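Protein synthesis inhibitor I (Hordeum vulgare, PDB 4FBH) is a ribosome-inactivating protein of barley, a single chain of mixed sheet and helices that holds adenosine monophosphate in a pocket in this crystal. Local coordinates at residues Pro41-His46 with Ala219-Asp224; Thr97-Thr102 with Thr110-Gly115; Lys127-Ala132 with Ile202-Lys207. All coordinates share one frame; numbering follows the deposited sequence.

Overall arrangement
Past strand 15-19 and helix 24-38, the chain enters 41-46, which waits some 170 residues for its partner 219-224. Contact 1 thus closes the longest loop, spanning most of the family region, and ties a small hairpin to the last part of helix 213-222. Both other contacts form within that span, one after the other, and none crosses. Contact 2 closes a short loop, seven residues between its segments, and pairs the last two strands of the mixed sheet. Contact 3 then brings the turn at 127-130 to the start of helix 204-210, across a stretch that includes the long helix 156-178. Contacts 1 and 2 sit on opposite sides of the chain's centre, their centres about 34 Å apart.

Contact 1 (Pro41-His46 with Ala219-Asp224); sequences PAHFSH and ALLKTD
The imidazole of His46 carries the methyl CD2 of Leu220 over one face and meets the hydroxyl of Thr223 near its edge. The methyl sits almost over the middle of the ring, 3.5 Å from the centroid and 10° off its normal, a CH-pi contact. The second ring, that of His43, is approached obliquely by Leu221 CD2. These residues join the beta hairpin of strands 44-45 and 48-49 to the C-terminal part of helix 213-222 in the ribosome-inactivating protein fold; the same helix begins with Trp213, part of the adenosine monophosphate pocket, whereas the side chain of Leu221 is about 13 Å from that ligand.

Histidine suits its place because it offers both a flat apolar surface and a donor. His46 NE2 gives its hydrogen to Thr223 OG1 at 2.7 Å, in a bent bond whose acceptor is tilted 24° from the ring plane. The hydroxyl accepts this bond on its oxygen while its own hydrogen is given away: with chi1 at 67°, Thr223 OG1 turns back onto its own chain and donates to Leu220 O at 2.6 Å. Thr223 thus links the Leu220 carbonyl to the imidazole of His46. Ala247 and Ala251 of helix 247-253 also touch His46, and Ala250 packs on Leu220.

Ser45, buried and small, points at the helix, with Leu221 CD2 lying 3.9 Å from its CB. Its hydroxyl donates to Asp224 at 2.8 Å between Ser45 OG and Asp224 OD2, using the syn lone pair of that carboxylate oxygen.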
loop_
_atom_site.group_PDB
_atom_site.type_symbol
_atom_site.label_atom_id
_atom_site.label_comp_id
_atom_site.label_asym_id
_atom_site.label_seq_id
_atom_site.Cartn_x
_atom_site.Cartn_y
_atom_site.Cartn_z
ATOM N N PRO A 41 -13.096 12.455 1.443
ATOM C CA PRO A 41 -13.763 13.250 0.398
ATOM C C PRO A 41 -13.640 14.746 0.671
ATOM O O PRO A 41 -13.680 15.537 -0.259
ATOM C CB PRO A 41 -15.234 12.817 0.492
ATOM C CG PRO A 41 -15.244 11.554 1.273
ATOM C CD PRO A 41 -14.043 11.608 2.191
ATOM N N ALA A 42 -13.448 15.111 1.939
ATOM C CA ALA A 42 -13.388 16.512 2.351
ATOM C C ALA A 42 -11.970 17.099 2.446
ATOM O O ALA A 42 -11.815 18.302 2.674
ATOM C CB ALA A 42 -14.113 16.688 3.682
ATOM N N HIS A 43 -10.939 16.271 2.276
ATOM C CA HIS A 43 -9.571 16.748 2.489
ATOM C C HIS A 43 -8.653 16.480 1.308
ATOM O O HIS A 43 -8.208 15.356 1.082
ATOM C CB HIS A 43 -8.985 16.160 3.775
ATOM C CG HIS A 43 -7.651 16.726 4.155
ATOM N ND1 HIS A 43 -6.939 16.267 5.241
ATOM C CD2 HIS A 43 -6.896 17.703 3.594
ATOM C CE1 HIS A 43 -5.804 16.938 5.332
ATOM N NE2 HIS A 43 -5.754 17.815 4.345
ATOM N N PHE A 44 -8.376 17.541 0.568
ATOM C CA PHE A 44 -7.509 17.492 -0.590
ATOM C C PHE A 44 -6.266 18.313 -0.316
ATOM O O PHE A 44 -6.249 19.152 0.583
ATOM C CB PHE A 44 -8.218 18.073 -1.820
ATOM C CG PHE A 44 -9.195 17.138 -2.464
ATOM C CD1 PHE A 44 -10.474 16.987 -1.947
ATOM C CD2 PHE A 44 -8.836 16.413 -3.592
ATOM C CE1 PHE A 44 -11.377 16.127 -2.538
ATOM C CE2 PHE A 44 -9.736 15.548 -4.193
ATOM C CZ PHE A 44 -11.012 15.406 -3.665
ATOM N N SER A 45 -5.225 18.060 -1.100
ATOM C CA SER A 45 -4.039 18.884 -1.085
ATOM C C SER A 45 -3.442 18.843 -2.476
ATOM O O SER A 45 -3.027 17.780 -2.941
ATOM C CB SER A 45 -3.029 18.367 -0.065
ATOM O OG SER A 45 -1.772 18.986 -0.253
ATOM N N HIS A 46 -3.421 20.002 -3.134
ATOM C CA HIS A 46 -2.861 20.148 -4.479
ATOM C C HIS A 46 -3.474 19.168 -5.463
ATOM O O HIS A 46 -2.773 18.606 -6.306
ATOM C CB HIS A 46 -1.340 19.987 -4.460
ATOM C CG HIS A 46 -0.638 20.998 -3.609
ATOM N ND1 HIS A 46 0.240 21.928 -4.127
ATOM C CD2 HIS A 46 -0.679 21.224 -2.273
ATOM C CE1 HIS A 46 0.709 22.681 -3.148
ATOM N NE2 HIS A 46 0.164 22.278 -2.014
ATOM N N ALA A 219 5.208 17.191 3.790
ATOM C CA ALA A 219 5.768 18.354 3.092
ATOM C C ALA A 219 4.789 19.061 2.126
ATOM O O ALA A 219 4.892 20.273 1.893
ATOM C CB ALA A 219 7.052 17.965 2.359
ATOM N N LEU A 220 3.866 18.299 1.545
ATOM C CA LEU A 220 2.815 18.882 0.735
ATOM C C LEU A 220 1.806 19.559 1.651
ATOM O O LEU A 220 1.364 20.671 1.382
ATOM C CB LEU A 220 2.114 17.808 -0.102
ATOM C CG LEU A 220 2.263 17.908 -1.622
ATOM C CD1 LEU A 220 1.166 17.124 -2.329
ATOM C CD2 LEU A 220 2.273 19.351 -2.072
ATOM N N LEU A 221 1.449 18.890 2.743
ATOM C CA LEU A 221 0.457 19.435 3.661
ATOM C C LEU A 221 0.866 20.790 4.241
ATOM O O LEU A 221 0.023 21.672 4.419
ATOM C CB LEU A 221 0.116 18.433 4.769
ATOM C CG LEU A 221 -0.650 17.186 4.301
ATOM C CD1 LEU A 221 -0.868 16.196 5.428
ATOM C CD2 LEU A 221 -1.981 17.564 3.647
ATOM N N LYS A 222 2.160 20.954 4.509
ATOM C CA LYS A 222 2.680 22.186 5.089
ATOM C C LYS A 222 2.418 23.398 4.202
ATOM O O LYS A 222 2.133 24.490 4.696
ATOM C CB LYS A 222 4.179 22.061 5.319
ATOM C CG LYS A 222 4.561 21.250 6.517
ATOM C CD LYS A 222 6.066 21.143 6.573
ATOM C CE LYS A 222 6.547 20.394 7.791
ATOM N NZ LYS A 222 8.037 20.319 7.746
ATOM N N THR A 223 2.518 23.204 2.892
ATOM C CA THR A 223 2.308 24.295 1.952
ATOM C C THR A 223 0.861 24.806 1.966
ATOM O O THR A 223 0.575 25.856 1.390
ATOM C CB THR A 223 2.691 23.886 0.514
ATOM O OG1 THR A 223 1.784 22.885 0.035
ATOM C CG2 THR A 223 4.116 23.339 0.469
ATOM N N ASP A 224 -0.037 24.074 2.628
ATOM C CA ASP A 224 -1.471 24.406 2.628
ATOM C C ASP A 224 -1.904 25.234 3.831
ATOM O O ASP A 224 -3.017 25.769 3.856
ATOM C CB ASP A 224 -2.331 23.142 2.610
ATOM C CG ASP A 224 -2.317 22.450 1.283
ATOM O OD1 ASP A 224 -2.301 23.141 0.250
ATOM O OD2 ASP A 224 -2.326 21.208 1.280
#

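Contact 2 (Thr97-Thr102 with Thr110-Gly115); sequences TWWELT and TYVGFG
The side chains of Trp99 and Thr110 run alongside each other from neighbouring strands and form the dense part of this contact. Thr110 CB rests over one indole face beside Thr97 CG2, while Thr110 CG2 comes within 3.8 Å of Trp99 CZ3. Branching lets Val112 serve two neighbours, CG2 against Trp99 CE3 at 4.1 Å and CG1 over the ring of Phe114 and beside Leu101. Phe91 and Arg148 also meet the indole. The backbones bond in a ladder: Thr110 N to Trp98 O at 2.8 Å, Glu100 N to Thr110 O at 3.0 Å, and Val112 N to Glu100 O at 2.9 Å. This is the parallel edge pair of the six-stranded mixed sheet, with strand 110-111 outermost, and it leads on to Gly116 and Thr117 of the adenosine monophosphate pocket.

The other face, with Glu100 and Tyr111, is the watered side. Glu100 turns its carboxylate to the connecting loop, to Gly104 N and Ile106 N, and one water also donates to OE2. Tyr111, its ring anti to the backbone N (chi1 -179°), swings alongside 97-102, presenting its edge to Leu101 O, 3.6 Å from CE1. A second water bridges Leu101 O and Tyr111 OH, 2.6 Å from the hydroxyl.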
loop_
_atom_site.group_PDB
_atom_site.type_symbol
_atom_site.label_atom_id
_atom_site.label_comp_id
_atom_site.label_asym_id
_atom_site.label_seq_id
_atom_site.Cartn_x
_atom_site.Cartn_y
_atom_site.Cartn_z
ATOM N N THR A 97 -6.659 -20.226 5.279
ATOM C CA THR A 97 -5.918 -19.716 6.435
ATOM C C THR A 97 -5.530 -18.244 6.277
ATOM O O THR A 97 -5.012 -17.829 5.237
ATOM C CB THR A 97 -4.628 -20.522 6.700
ATOM O OG1 THR A 97 -4.944 -21.906 6.872
ATOM C CG2 THR A 97 -3.918 -20.010 7.944
ATOM N N TRP A 98 -5.785 -17.465 7.320
ATOM C CA TRP A 98 -5.315 -16.090 7.382
ATOM C C TRP A 98 -3.917 -16.046 7.957
ATOM O O TRP A 98 -3.697 -16.459 9.090
ATOM C CB TRP A 98 -6.244 -15.233 8.238
ATOM C CG TRP A 98 -7.387 -14.687 7.468
ATOM C CD1 TRP A 98 -8.686 -15.105 7.513
ATOM C CD2 TRP A 98 -7.339 -13.620 6.518
ATOM N NE1 TRP A 98 -9.453 -14.354 6.655
ATOM C CE2 TRP A 98 -8.650 -13.437 6.029
ATOM C CE3 TRP A 98 -6.317 -12.797 6.037
ATOM C CZ2 TRP A 98 -8.966 -12.465 5.080
ATOM C CZ3 TRP A 98 -6.635 -11.834 5.095
ATOM C CH2 TRP A 98 -7.953 -11.676 4.628
ATOM N N TRP A 99 -2.975 -15.553 7.167
ATOM C CA TRP A 99 -1.613 -15.330 7.622
ATOM C C TRP A 99 -1.449 -13.851 7.903
ATOM O O TRP A 99 -1.740 -13.024 7.050
ATOM C CB TRP A 99 -0.614 -15.755 6.550
ATOM C CG TRP A 99 -0.625 -17.218 6.272
ATOM C CD1 TRP A 99 -1.401 -17.877 5.361
ATOM C CD2 TRP A 99 0.182 -18.213 6.906
ATOM N NE1 TRP A 99 -1.127 -19.224 5.389
ATOM C CE2 TRP A 99 -0.155 -19.456 6.327
ATOM C CE3 TRP A 99 1.160 -18.176 7.905
ATOM C CZ2 TRP A 99 0.449 -20.652 6.721
ATOM C CZ3 TRP A 99 1.756 -19.360 8.293
ATOM C CH2 TRP A 99 1.399 -20.582 7.701
ATOM N N GLU A 100 -0.978 -13.520 9.098
ATOM C CA GLU A 100 -0.841 -12.131 9.504
ATOM C C GLU A 100 0.638 -11.739 9.530
ATOM O O GLU A 100 1.516 -12.594 9.697
ATOM C CB GLU A 100 -1.480 -11.933 10.884
ATOM C CG GLU A 100 -0.679 -12.589 12.019
ATOM C CD GLU A 100 -1.427 -12.632 13.337
ATOM O OE1 GLU A 100 -2.567 -12.127 13.384
ATOM O OE2 GLU A 100 -0.875 -13.175 14.325
ATOM N N LEU A 101 0.919 -10.450 9.373
ATOM C CA LEU A 101 2.310 -9.975 9.350
ATOM C C LEU A 101 2.701 -9.272 10.647
ATOM O O LEU A 101 3.830 -8.807 10.812
ATOM C CB LEU A 101 2.570 -9.088 8.131
ATOM C CG LEU A 101 2.901 -9.848 6.835
ATOM C CD1 LEU A 101 1.777 -10.760 6.401
ATOM C CD2 LEU A 101 3.232 -8.891 5.719
ATOM N N THR A 102 1.753 -9.213 11.573
ATOM C CA THR A 102 2.005 -8.716 12.915
ATOM C C THR A 102 1.444 -9.731 13.898
ATOM O O THR A 102 0.256 -10.036 13.849
ATOM C CB THR A 102 1.301 -7.372 13.134
ATOM O OG1 THR A 102 1.743 -6.437 12.143
ATOM C CG2 THR A 102 1.595 -6.826 14.532
ATOM N N THR A 110 -2.611 -16.973 11.643
ATOM C CA THR A 110 -1.313 -17.524 12.019
ATOM C C THR A 110 -0.216 -16.554 11.580
ATOM O O THR A 110 -0.181 -16.138 10.416
ATOM C CB THR A 110 -1.035 -18.873 11.327
ATOM O OG1 THR A 110 -2.083 -19.804 11.620
ATOM C CG2 THR A 110 0.295 -19.440 11.801
ATOM N N TYR A 111 0.670 -16.193 12.506
ATOM C CA TYR A 111 1.777 -15.295 12.199
ATOM C C TYR A 111 2.631 -15.912 11.106
ATOM O O TYR A 111 2.983 -17.086 11.179
ATOM C CB TYR A 111 2.614 -15.008 13.451
ATOM C CG TYR A 111 3.779 -14.067 13.222
ATOM C CD1 TYR A 111 3.595 -12.860 12.569
ATOM C CD2 TYR A 111 5.060 -14.384 13.661
ATOM C CE1 TYR A 111 4.648 -11.995 12.351
ATOM C CE2 TYR A 111 6.123 -13.518 13.446
ATOM C CZ TYR A 111 5.905 -12.325 12.793
ATOM O OH TYR A 111 6.929 -11.437 12.575
ATOM N N VAL A 112 2.960 -15.118 10.091
ATOM C CA VAL A 112 3.690 -15.622 8.928
ATOM C C VAL A 112 5.171 -15.870 9.233
ATOM O O VAL A 112 5.830 -16.602 8.508
ATOM C CB VAL A 112 3.538 -14.681 7.697
ATOM C CG1 VAL A 112 4.496 -13.524 7.788
ATOM C CG2 VAL A 112 3.761 -15.441 6.395
ATOM N N GLY A 113 5.682 -15.258 10.303
ATOM C CA GLY A 113 7.075 -15.427 10.693
ATOM C C GLY A 113 7.949 -14.222 10.400
ATOM O O GLY A 113 9.152 -14.233 10.665
ATOM N N PHE A 114 7.350 -13.175 9.836
ATOM C CA PHE A 114 8.067 -11.930 9.565
ATOM C C PHE A 114 7.056 -10.813 9.377
ATOM O O PHE A 114 5.869 -11.079 9.253
ATOM C CB PHE A 114 8.958 -12.065 8.327
ATOM C CG PHE A 114 8.256 -12.658 7.131
ATOM C CD1 PHE A 114 7.456 -11.862 6.303
ATOM C CD2 PHE A 114 8.392 -14.003 6.831
ATOM C CE1 PHE A 114 6.815 -12.401 5.187
ATOM C CE2 PHE A 114 7.750 -14.550 5.717
ATOM C CZ PHE A 114 6.959 -13.742 4.895
ATOM N N GLY A 115 7.523 -9.570 9.371
ATOM C CA GLY A 115 6.651 -8.422 9.225
ATOM C C GLY A 115 6.721 -7.799 7.846
ATOM O O GLY A 115 7.381 -8.336 6.964
HETATM O O HOH W 1 -0.510 -15.957 15.653
HETATM O O HOH W 2 6.198 -8.993 12.563
#

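Contact 3 (Lys127-Ala132 with Ile202-Lys207); sequences KLTNVA and IGNEMK
Methyl packing and two bridging waters make this contact, between Thr129 and Leu128 of a 3-10 turn and Ile202 to Lys207, where helix 204-210 begins. Thr129 is its centre. Its CG2 is wedged against the backbone, 3.3 Å from Ile202 O and equally far from Gly203 O, and lies 3.9 Å from Lys207 CB. A threonine fits because its two branches divide the work: with chi1 at 49° the methyl goes to the helix while OG1 stays with its own turn, in a weak bond to Asp126 O.

Leu128 leans toward the same lysine, its CD2 4.1 Å from Lys207 CG. The aliphatic part of Lys207 serves as apolar cover here; a bend at chi3 (49°) then brings its ammonium back over the first turn, where NZ donates to Asn204 OD1 at 2.9 Å. Ile202, whose CG1 faces Thr129, is also backed by Phe185 of helix 180-189.

The polar backbone is joined through solvent. One water donates to Leu128 O and accepts from Ile202 N at 3.0 Å. Another donates to Ile202 O at 2.7 Å, with a weak link to Thr129 O.

Close by, strands 133-134 and 199-200 pair as a small antiparallel ribbon; the contact itself is a helix N terminus, Gly203 at the N-cap, packed against a 3-10 turn.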
loop_
_atom_site.group_PDB
_atom_site.type_symbol
_atom_site.label_atom_id
_atom_site.label_comp_id
_atom_site.label_asym_id
_atom_site.label_seq_id
_atom_site.Cartn_x
_atom_site.Cartn_y
_atom_site.Cartn_z
ATOM N N LYS A 127 18.313 -3.211 -0.879
ATOM C CA LYS A 127 18.111 -4.327 -1.793
ATOM C C LYS A 127 16.867 -4.125 -2.662
ATOM O O LYS A 127 16.612 -4.891 -3.591
ATOM C CB LYS A 127 17.997 -5.627 -0.991
ATOM C CG LYS A 127 18.017 -6.902 -1.823
ATOM C CD LYS A 127 17.824 -8.137 -0.958
ATOM C CE LYS A 127 17.743 -9.397 -1.810
ATOM N NZ LYS A 127 18.971 -9.586 -2.626
ATOM N N LEU A 128 16.111 -3.072 -2.357
ATOM C CA LEU A 128 14.823 -2.805 -2.984
ATOM C C LEU A 128 14.958 -2.528 -4.484
ATOM O O LEU A 128 14.068 -2.857 -5.267
ATOM C CB LEU A 128 14.151 -1.628 -2.277
ATOM C CG LEU A 128 12.628 -1.500 -2.223
ATOM C CD1 LEU A 128 11.979 -2.758 -1.703
ATOM C CD2 LEU A 128 12.262 -0.323 -1.338
ATOM N N THR A 129 16.084 -1.941 -4.876
ATOM C CA THR A 129 16.346 -1.622 -6.275
ATOM C C THR A 129 16.883 -2.823 -7.050
ATOM O O THR A 129 17.316 -2.684 -8.186
ATOM C CB THR A 129 17.341 -0.463 -6.409
ATOM O OG1 THR A 129 18.473 -0.710 -5.570
ATOM C CG2 THR A 129 16.701 0.840 -5.991
ATOM N N ASN A 130 16.857 -3.997 -6.429
ATOM C CA ASN A 130 17.245 -5.226 -7.107
ATOM C C ASN A 130 16.071 -6.189 -7.209
ATOM O O ASN A 130 16.207 -7.303 -7.712
ATOM C CB ASN A 130 18.429 -5.898 -6.395
ATOM C CG ASN A 130 19.635 -4.972 -6.267
ATOM O OD1 ASN A 130 20.087 -4.377 -7.250
ATOM N ND2 ASN A 130 20.151 -4.835 -5.046
ATOM N N VAL A 131 14.915 -5.759 -6.715
ATOM C CA VAL A 131 13.720 -6.576 -6.813
ATOM C C VAL A 131 13.135 -6.383 -8.209
ATOM O O VAL A 131 12.986 -5.263 -8.685
ATOM C CB VAL A 131 12.696 -6.226 -5.713
ATOM C CG1 VAL A 131 11.423 -7.030 -5.899
ATOM C CG2 VAL A 131 13.296 -6.488 -4.332
ATOM N N ALA A 132 12.839 -7.485 -8.877
ATOM C CA ALA A 132 12.375 -7.426 -10.249
ATOM C C ALA A 132 10.858 -7.385 -10.281
ATOM O O ALA A 132 10.197 -8.196 -9.636
ATOM C CB ALA A 132 12.893 -8.624 -11.023
ATOM N N ILE A 202 13.009 -0.688 -9.812
ATOM C CA ILE A 202 12.918 0.745 -9.536
ATOM C C ILE A 202 14.304 1.368 -9.350
ATOM O O ILE A 202 15.265 0.684 -8.999
ATOM C CB ILE A 202 12.030 1.067 -8.320
ATOM C CG1 ILE A 202 12.742 0.709 -7.016
ATOM C CG2 ILE A 202 10.689 0.359 -8.435
ATOM C CD1 ILE A 202 11.974 1.111 -5.791
ATOM N N GLY A 203 14.399 2.667 -9.606
ATOM C CA GLY A 203 15.642 3.390 -9.424
ATOM C C GLY A 203 15.809 3.830 -7.981
ATOM O O GLY A 203 15.047 3.417 -7.107
ATOM N N ASN A 204 16.797 4.678 -7.728
ATOM C CA ASN A 204 17.078 5.127 -6.368
ATOM C C ASN A 204 16.142 6.227 -5.901
ATOM O O ASN A 204 15.926 6.402 -4.705
ATOM C CB ASN A 204 18.532 5.576 -6.242
ATOM C CG ASN A 204 19.491 4.425 -6.340
ATOM O OD1 ASN A 204 19.873 3.836 -5.333
ATOM N ND2 ASN A 204 19.862 4.069 -7.563
ATOM N N GLU A 205 15.602 6.975 -6.850
ATOM C CA GLU A 205 14.628 8.006 -6.536
ATOM C C GLU A 205 13.305 7.406 -6.063
ATOM O O GLU A 205 12.725 7.876 -5.098
ATOM C CB GLU A 205 14.414 8.921 -7.740
ATOM C CG GLU A 205 15.685 9.647 -8.166
ATOM C CD GLU A 205 15.412 10.795 -9.116
ATOM O OE1 GLU A 205 14.406 10.729 -9.858
ATOM O OE2 GLU A 205 16.200 11.765 -9.111
ATOM N N MET A 206 12.830 6.371 -6.744
ATOM C CA MET A 206 11.603 5.696 -6.331
ATOM C C MET A 206 11.799 5.005 -4.983
ATOM O O MET A 206 10.872 4.938 -4.162
ATOM C CB MET A 206 11.137 4.698 -7.403
ATOM C CG MET A 206 10.235 5.322 -8.457
ATOM S SD MET A 206 9.873 4.235 -9.846
ATOM C CE MET A 206 11.485 4.145 -10.621
ATOM N N LYS A 207 13.008 4.499 -4.756
ATOM C CA LYS A 207 13.326 3.851 -3.488
ATOM C C LYS A 207 13.276 4.871 -2.355
ATOM O O LYS A 207 12.782 4.578 -1.261
ATOM C CB LYS A 207 14.702 3.161 -3.536
ATOM C CG LYS A 207 15.101 2.461 -2.236
ATOM C CD LYS A 207 16.579 2.155 -2.244
ATOM C CE LYS A 207 17.375 3.391 -2.634
ATOM N NZ LYS A 207 18.838 3.108 -2.748
HETATM O O HOH W 3 12.804 -2.954 -7.928
HETATM O O HOH W 4 17.526 -0.039 -10.240
#